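Local atomic coordinates of thymidylate synthase (Enterobacteria phage T4, PDB entry 1TIS), a protein that catalyses the reductive methylation of dUMP to dTMP with methylenetetrahydrofolate as carbon donor, supplying thymidylate for the synthesis of dTTP. Residues L34-T39 / G207-S212; E236-V241 / N272-H277. One frame throughout, in Å; residues are numbered along the deposited sequence.

Contact 1: residues L34-T39 / G207-S212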
loop_
_atom_site.group_PDB
_atom_site.type_symbol
_atom_site.label_atom_id
_atom_site.label_comp_id
_atom_site.label_asym_id
_atom_site.label_seq_id
_atom_site.Cartn_x
_atom_site.Cartn_y
_atom_site.Cartn_z
ATOM N N LEU A 34 -5.277 -9.414 6.107
ATOM C CA LEU A 34 -5.324 -10.605 6.952
ATOM C C LEU A 34 -4.047 -10.548 7.796
ATOM O O LEU A 34 -3.210 -9.709 7.448
ATOM C CB LEU A 34 -5.296 -11.861 6.100
ATOM C CG LEU A 34 -6.288 -12.077 4.967
ATOM C CD1 LEU A 34 -5.906 -13.367 4.286
ATOM C CD2 LEU A 34 -7.725 -12.182 5.451
ATOM N N ARG A 35 -3.772 -11.313 8.865
ATOM C CA ARG A 35 -2.471 -11.258 9.530
ATOM C C ARG A 35 -2.076 -12.675 9.883
ATOM O O ARG A 35 -2.933 -13.426 10.346
ATOM C CB ARG A 35 -2.515 -10.383 10.800
ATOM C CG ARG A 35 -3.726 -10.524 11.697
ATOM C CD ARG A 35 -5.037 -9.768 11.353
ATOM N NE ARG A 35 -6.115 -10.319 12.183
ATOM C CZ ARG A 35 -7.360 -10.551 11.722
ATOM N NH1 ARG A 35 -7.746 -10.184 10.488
ATOM N NH2 ARG A 35 -8.264 -11.141 12.520
ATOM N N TRP A 36 -0.836 -13.115 9.683
ATOM C CA TRP A 36 -0.395 -14.489 9.935
ATOM C C TRP A 36 0.735 -14.518 10.931
ATOM O O TRP A 36 1.643 -13.701 10.810
ATOM C CB TRP A 36 0.186 -15.218 8.701
ATOM C CG TRP A 36 -0.787 -15.497 7.582
ATOM C CD1 TRP A 36 -1.553 -16.622 7.574
ATOM C CD2 TRP A 36 -1.036 -14.642 6.555
ATOM N NE1 TRP A 36 -2.320 -16.474 6.533
ATOM C CE2 TRP A 36 -2.051 -15.311 5.895
ATOM C CE3 TRP A 36 -0.582 -13.424 6.099
ATOM C CZ2 TRP A 36 -2.621 -14.745 4.758
ATOM C CZ3 TRP A 36 -1.155 -12.872 4.974
ATOM C CH2 TRP A 36 -2.168 -13.524 4.306
ATOM N N ASP A 37 0.743 -15.442 11.883
ATOM C CA ASP A 37 1.865 -15.548 12.806
ATOM C C ASP A 37 2.714 -16.668 12.264
ATOM O O ASP A 37 2.300 -17.822 12.355
ATOM C CB ASP A 37 1.447 -15.931 14.231
ATOM C CG ASP A 37 1.192 -14.734 15.128
ATOM O OD1 ASP A 37 2.184 -14.127 15.566
ATOM O OD2 ASP A 37 0.017 -14.433 15.383
ATOM N N LEU A 38 3.890 -16.399 11.721
ATOM C CA LEU A 38 4.706 -17.497 11.231
ATOM C C LEU A 38 5.285 -18.336 12.370
ATOM O O LEU A 38 5.770 -19.459 12.149
ATOM C CB LEU A 38 5.827 -16.959 10.367
ATOM C CG LEU A 38 5.406 -16.441 9.000
ATOM C CD1 LEU A 38 4.755 -15.077 9.064
ATOM C CD2 LEU A 38 6.645 -16.297 8.177
ATOM N N THR A 39 5.211 -17.753 13.592
ATOM C CA THR A 39 5.625 -18.368 14.853
ATOM C C THR A 39 4.765 -19.596 15.111
ATOM O O THR A 39 5.244 -20.624 15.599
ATOM C CB THR A 39 5.470 -17.400 16.092
ATOM O OG1 THR A 39 4.750 -16.213 15.716
ATOM C CG2 THR A 39 6.844 -17.104 16.671
ATOM N N GLY A 207 8.357 -12.856 12.182
ATOM C CA GLY A 207 7.217 -12.484 12.981
ATOM C C GLY A 207 5.924 -12.615 12.265
ATOM O O GLY A 207 5.547 -13.717 11.913
ATOM N N ASP A 208 5.220 -11.546 12.019
ATOM C CA ASP A 208 3.885 -11.689 11.485
ATOM C C ASP A 208 3.872 -11.315 10.029
ATOM O O ASP A 208 4.733 -10.519 9.615
ATOM C CB ASP A 208 2.918 -10.782 12.209
ATOM C CG ASP A 208 2.684 -11.059 13.692
ATOM O OD1 ASP A 208 3.468 -11.759 14.352
ATOM O OD2 ASP A 208 1.687 -10.541 14.188
ATOM N N LEU A 209 2.885 -11.818 9.271
ATOM C CA LEU A 209 2.764 -11.549 7.847
ATOM C C LEU A 209 1.421 -10.901 7.636
ATOM O O LEU A 209 0.452 -11.560 7.977
ATOM C CB LEU A 209 2.857 -12.850 7.069
ATOM C CG LEU A 209 2.940 -12.782 5.572
ATOM C CD1 LEU A 209 4.236 -12.137 5.102
ATOM C CD2 LEU A 209 2.827 -14.208 5.051
ATOM N N ILE A 210 1.283 -9.679 7.103
ATOM C CA ILE A 210 0.005 -8.981 6.936
ATOM C C ILE A 210 -0.186 -8.699 5.479
ATOM O O ILE A 210 0.781 -8.406 4.803
ATOM C CB ILE A 210 0.009 -7.656 7.671
ATOM C CG1 ILE A 210 0.573 -7.773 9.061
ATOM C CG2 ILE A 210 -1.410 -7.198 7.828
ATOM C CD1 ILE A 210 0.787 -6.344 9.587
ATOM N N PHE A 211 -1.380 -8.684 4.934
ATOM C CA PHE A 211 -1.576 -8.519 3.496
ATOM C C PHE A 211 -2.671 -7.503 3.275
ATOM O O PHE A 211 -3.758 -7.744 3.829
ATOM C CB PHE A 211 -1.984 -9.867 2.852
ATOM C CG PHE A 211 -2.906 -9.805 1.637
ATOM C CD1 PHE A 211 -2.442 -9.400 0.406
ATOM C CD2 PHE A 211 -4.230 -10.150 1.780
ATOM C CE1 PHE A 211 -3.299 -9.337 -0.676
ATOM C CE2 PHE A 211 -5.086 -10.086 0.702
ATOM C CZ PHE A 211 -4.622 -9.681 -0.534
ATOM N N SER A 212 -2.426 -6.472 2.448
ATOM C CA SER A 212 -3.462 -5.496 2.204
ATOM C C SER A 212 -3.992 -5.726 0.806
ATOM O O SER A 212 -3.230 -5.909 -0.154
ATOM C CB SER A 212 -2.872 -4.132 2.361
ATOM O OG SER A 212 -2.261 -3.968 3.638
#
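Trp-36 brings the CE3-CZ3 edge of its indole obliquely against Leu-209, its partner across two antiparallel strands, with CE3 3.6 Å from CG of Leu-209. Leu-209 holds that CG anti to its backbone N (chi1 -172°), which carries its branch to the indole edge. The next ring atom, Trp-36 CZ3, lies 3.8 Å from Phe-211 CB, at the ring edge. Leu-38, just past its strand, reaches back over the same face and sets CD1 3.5 Å from Leu-209 CB. Helix 184-202 covers this apolar face: Ile-188 meets Trp-36, Val-195 meets Leu-38. Beneath the side chains, Leu-209 N gives a hydrogen bond to Trp-36 O (2.7 Å), and Leu-38 N binds Gly-207 O (3.2 Å) where the pairing ends. On the other face Ile-210 packs on Phe-30 of the second subunit, in keeping with the sheet-to-sheet dimer of thymidylate synthases. There too Asp-37 and Asp-208 run side by side as a non-hydrogen-bonded pair, their carboxylate planes 73° apart. Arg-165 forms a long, weak ion pair with Asp-208. Cohesion therefore comes from the backbone bonds and the apolar face; the acidic pair adds no attraction of its own, its charge probably eased by solvent and Arg-165.

Contact 2: residues E236-V241 / N272-H277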
loop_
_atom_site.group_PDB
_atom_site.type_symbol
_atom_site.label_atom_id
_atom_site.label_comp_id
_atom_site.label_asym_id
_atom_site.label_seq_id
_atom_site.Cartn_x
_atom_site.Cartn_y
_atom_site.Cartn_z
ATOM N N GLU A 236 -2.006 -29.948 11.583
ATOM C CA GLU A 236 -0.560 -30.136 11.572
ATOM C C GLU A 236 0.144 -29.278 10.519
ATOM O O GLU A 236 0.156 -29.632 9.347
ATOM C CB GLU A 236 -0.415 -31.629 11.392
ATOM C CG GLU A 236 0.824 -32.227 10.802
ATOM C CD GLU A 236 0.546 -33.676 10.455
ATOM O OE1 GLU A 236 -0.154 -33.964 9.469
ATOM O OE2 GLU A 236 1.034 -34.517 11.208
ATOM N N LEU A 237 0.680 -28.107 10.892
ATOM C CA LEU A 237 1.318 -27.251 9.901
ATOM C C LEU A 237 2.821 -27.232 9.854
ATOM O O LEU A 237 3.561 -27.331 10.830
ATOM C CB LEU A 237 0.910 -25.756 9.981
ATOM C CG LEU A 237 0.533 -24.937 11.204
ATOM C CD1 LEU A 237 1.504 -25.102 12.357
ATOM C CD2 LEU A 237 0.425 -23.504 10.700
ATOM N N CYS A 238 3.111 -26.958 8.596
ATOM C CA CYS A 238 4.410 -27.032 8.002
ATOM C C CYS A 238 5.480 -26.223 8.691
ATOM O O CYS A 238 5.261 -25.107 9.186
ATOM C CB CYS A 238 4.217 -26.627 6.541
ATOM S SG CYS A 238 2.759 -27.379 5.727
ATOM N N GLU A 239 6.592 -26.958 8.791
ATOM C CA GLU A 239 7.864 -26.475 9.304
ATOM C C GLU A 239 8.471 -25.849 8.075
ATOM O O GLU A 239 8.212 -26.266 6.947
ATOM C CB GLU A 239 8.732 -27.616 9.776
ATOM C CG GLU A 239 10.009 -27.210 10.513
ATOM C CD GLU A 239 10.713 -28.384 11.194
ATOM O OE1 GLU A 239 10.016 -29.235 11.755
ATOM O OE2 GLU A 239 11.948 -28.449 11.178
ATOM N N LEU A 240 9.399 -24.958 8.309
ATOM C CA LEU A 240 9.767 -24.026 7.280
ATOM C C LEU A 240 11.259 -23.890 6.969
ATOM O O LEU A 240 11.774 -22.771 6.998
ATOM C CB LEU A 240 9.020 -22.710 7.769
ATOM C CG LEU A 240 8.860 -22.073 9.234
ATOM C CD1 LEU A 240 7.774 -20.989 9.219
ATOM C CD2 LEU A 240 8.286 -23.029 10.266
ATOM N N VAL A 241 11.973 -24.951 6.567
ATOM C CA VAL A 241 13.450 -24.931 6.515
ATOM C C VAL A 241 14.281 -24.745 5.239
ATOM O O VAL A 241 14.129 -25.496 4.268
ATOM C CB VAL A 241 13.977 -26.213 7.214
ATOM C CG1 VAL A 241 13.647 -26.098 8.705
ATOM C CG2 VAL A 241 13.378 -27.475 6.596
ATOM N N ASN A 272 8.603 -29.843 6.654
ATOM C CA ASN A 272 8.421 -31.119 7.355
ATOM C C ASN A 272 6.951 -31.385 7.593
ATOM O O ASN A 272 6.199 -30.445 7.854
ATOM C CB ASN A 272 9.100 -31.175 8.743
ATOM C CG ASN A 272 8.837 -32.478 9.542
ATOM O OD1 ASN A 272 8.088 -32.482 10.512
ATOM N ND2 ASN A 272 9.365 -33.663 9.231
ATOM N N ASN A 273 6.616 -32.676 7.433
ATOM C CA ASN A 273 5.304 -33.314 7.616
ATOM C C ASN A 273 4.046 -32.457 7.533
ATOM O O ASN A 273 3.073 -32.453 8.289
ATOM C CB ASN A 273 5.329 -34.098 8.937
ATOM C CG ASN A 273 6.327 -35.254 8.870
ATOM O OD1 ASN A 273 6.617 -35.816 7.808
ATOM N ND2 ASN A 273 6.966 -35.612 9.975
ATOM N N TYR A 274 4.151 -31.896 6.337
ATOM C CA TYR A 274 3.258 -30.952 5.721
ATOM C C TYR A 274 2.070 -31.704 5.154
ATOM O O TYR A 274 2.195 -32.712 4.441
ATOM C CB TYR A 274 4.215 -30.270 4.763
ATOM C CG TYR A 274 3.915 -29.856 3.341
ATOM C CD1 TYR A 274 3.051 -28.820 3.057
ATOM C CD2 TYR A 274 4.675 -30.423 2.335
ATOM C CE1 TYR A 274 2.964 -28.324 1.767
ATOM C CE2 TYR A 274 4.591 -29.932 1.043
ATOM C CZ TYR A 274 3.742 -28.875 0.762
ATOM O OH TYR A 274 3.713 -28.322 -0.516
ATOM N N VAL A 275 0.953 -31.197 5.696
ATOM C CA VAL A 275 -0.422 -31.609 5.417
ATOM C C VAL A 275 -0.595 -32.088 3.995
ATOM O O VAL A 275 -0.311 -31.319 3.067
ATOM C CB VAL A 275 -1.488 -30.469 5.555
ATOM C CG1 VAL A 275 -2.885 -31.098 5.454
ATOM C CG2 VAL A 275 -1.362 -29.712 6.858
ATOM N N SER A 276 -1.075 -33.309 3.791
ATOM C CA SER A 276 -1.363 -33.667 2.429
ATOM C C SER A 276 -2.832 -33.391 2.198
ATOM O O SER A 276 -3.653 -33.219 3.111
ATOM C CB SER A 276 -1.078 -35.133 2.134
ATOM O OG SER A 276 -0.847 -35.235 0.724
ATOM N N HIS A 277 -3.066 -33.222 0.908
ATOM C CA HIS A 277 -4.338 -33.013 0.261
ATOM C C HIS A 277 -4.037 -33.365 -1.189
ATOM O O HIS A 277 -2.893 -33.229 -1.627
ATOM C CB HIS A 277 -4.784 -31.562 0.380
ATOM C CG HIS A 277 -5.584 -31.407 1.657
ATOM N ND1 HIS A 277 -5.113 -31.212 2.881
ATOM C CD2 HIS A 277 -6.948 -31.553 1.747
ATOM C CE1 HIS A 277 -6.128 -31.247 3.706
ATOM N NE2 HIS A 277 -7.227 -31.452 3.017
#
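With chi1 at -44°, Cys-238 holds SG beside its own backbone N and anti to its carbonyl carbon, which directs the sulfur at Tyr-274; Glu-239 and Asn-272 each set CG anti to their own backbone N (chi1 -172° and 176°). SG meets the phenol ring from the edge, nearest CD1, and lies 4.3 Å from the centroid of the Tyr-274 ring. The same sulfur also touches the root of the tyrosine, 3.4 Å from Tyr-274 CB, so it rests in the angle between CB and the ring edge and does not cover a ring face. Cys-238 is buried, and its backbone is hydrogen-bonded to Phe-42 in the loop after strand 33-37.

On one flank Glu-236 passes the backbone of Asn-273: CG of Glu-236 is 3.4 Å from Asn-273 O. Glu-236 O in turn faces methyl CG2 of Val-275. On the other flank the extended chain of Glu-239 crosses Asn-272, with the two CB atoms, of Glu-239 and Asn-272, 3.7 Å apart. Glu-239 OE1 stands 3.7 Å from Asn-272 CB, a contact with carbon. No hydrogen bond joins the two segments, which run 147° apart over their touching parts; van der Waals contact carries the meeting.

At the end of 236-241, Val-241 pairs by backbone hydrogen bonding with Val-270 in the short antiparallel sheet of strands 241-242 and 269-270. Beyond that short sheet the two chains stay side by side as loops, without strand pairing, on the protein surface away from the annotated sites, and their central element is a Cys sulfur-aromatic contact made at the ring edge.

How the contacts relate
Contact 1 belongs to the buried main sheet and contact 2 to surface loops, their centres about 18 Å apart. The first joins strands distant in sequence through regular backbone hydrogen bonds and lies near the dUMP-site residue Val-178, assigned by similarity. The second has neither strand pairing nor hydrogen bonds across it and relies on a sulfur-ring meeting flanked by polar side chains. They do touch: Leu-240 CD1 of contact 2 packs 3.9 Å from Leu-38 O of contact 1. The chain running on from strand 33-37 also meets contact 2, through Phe-42 on Leu-240. Only contact 1 reaches the second subunit.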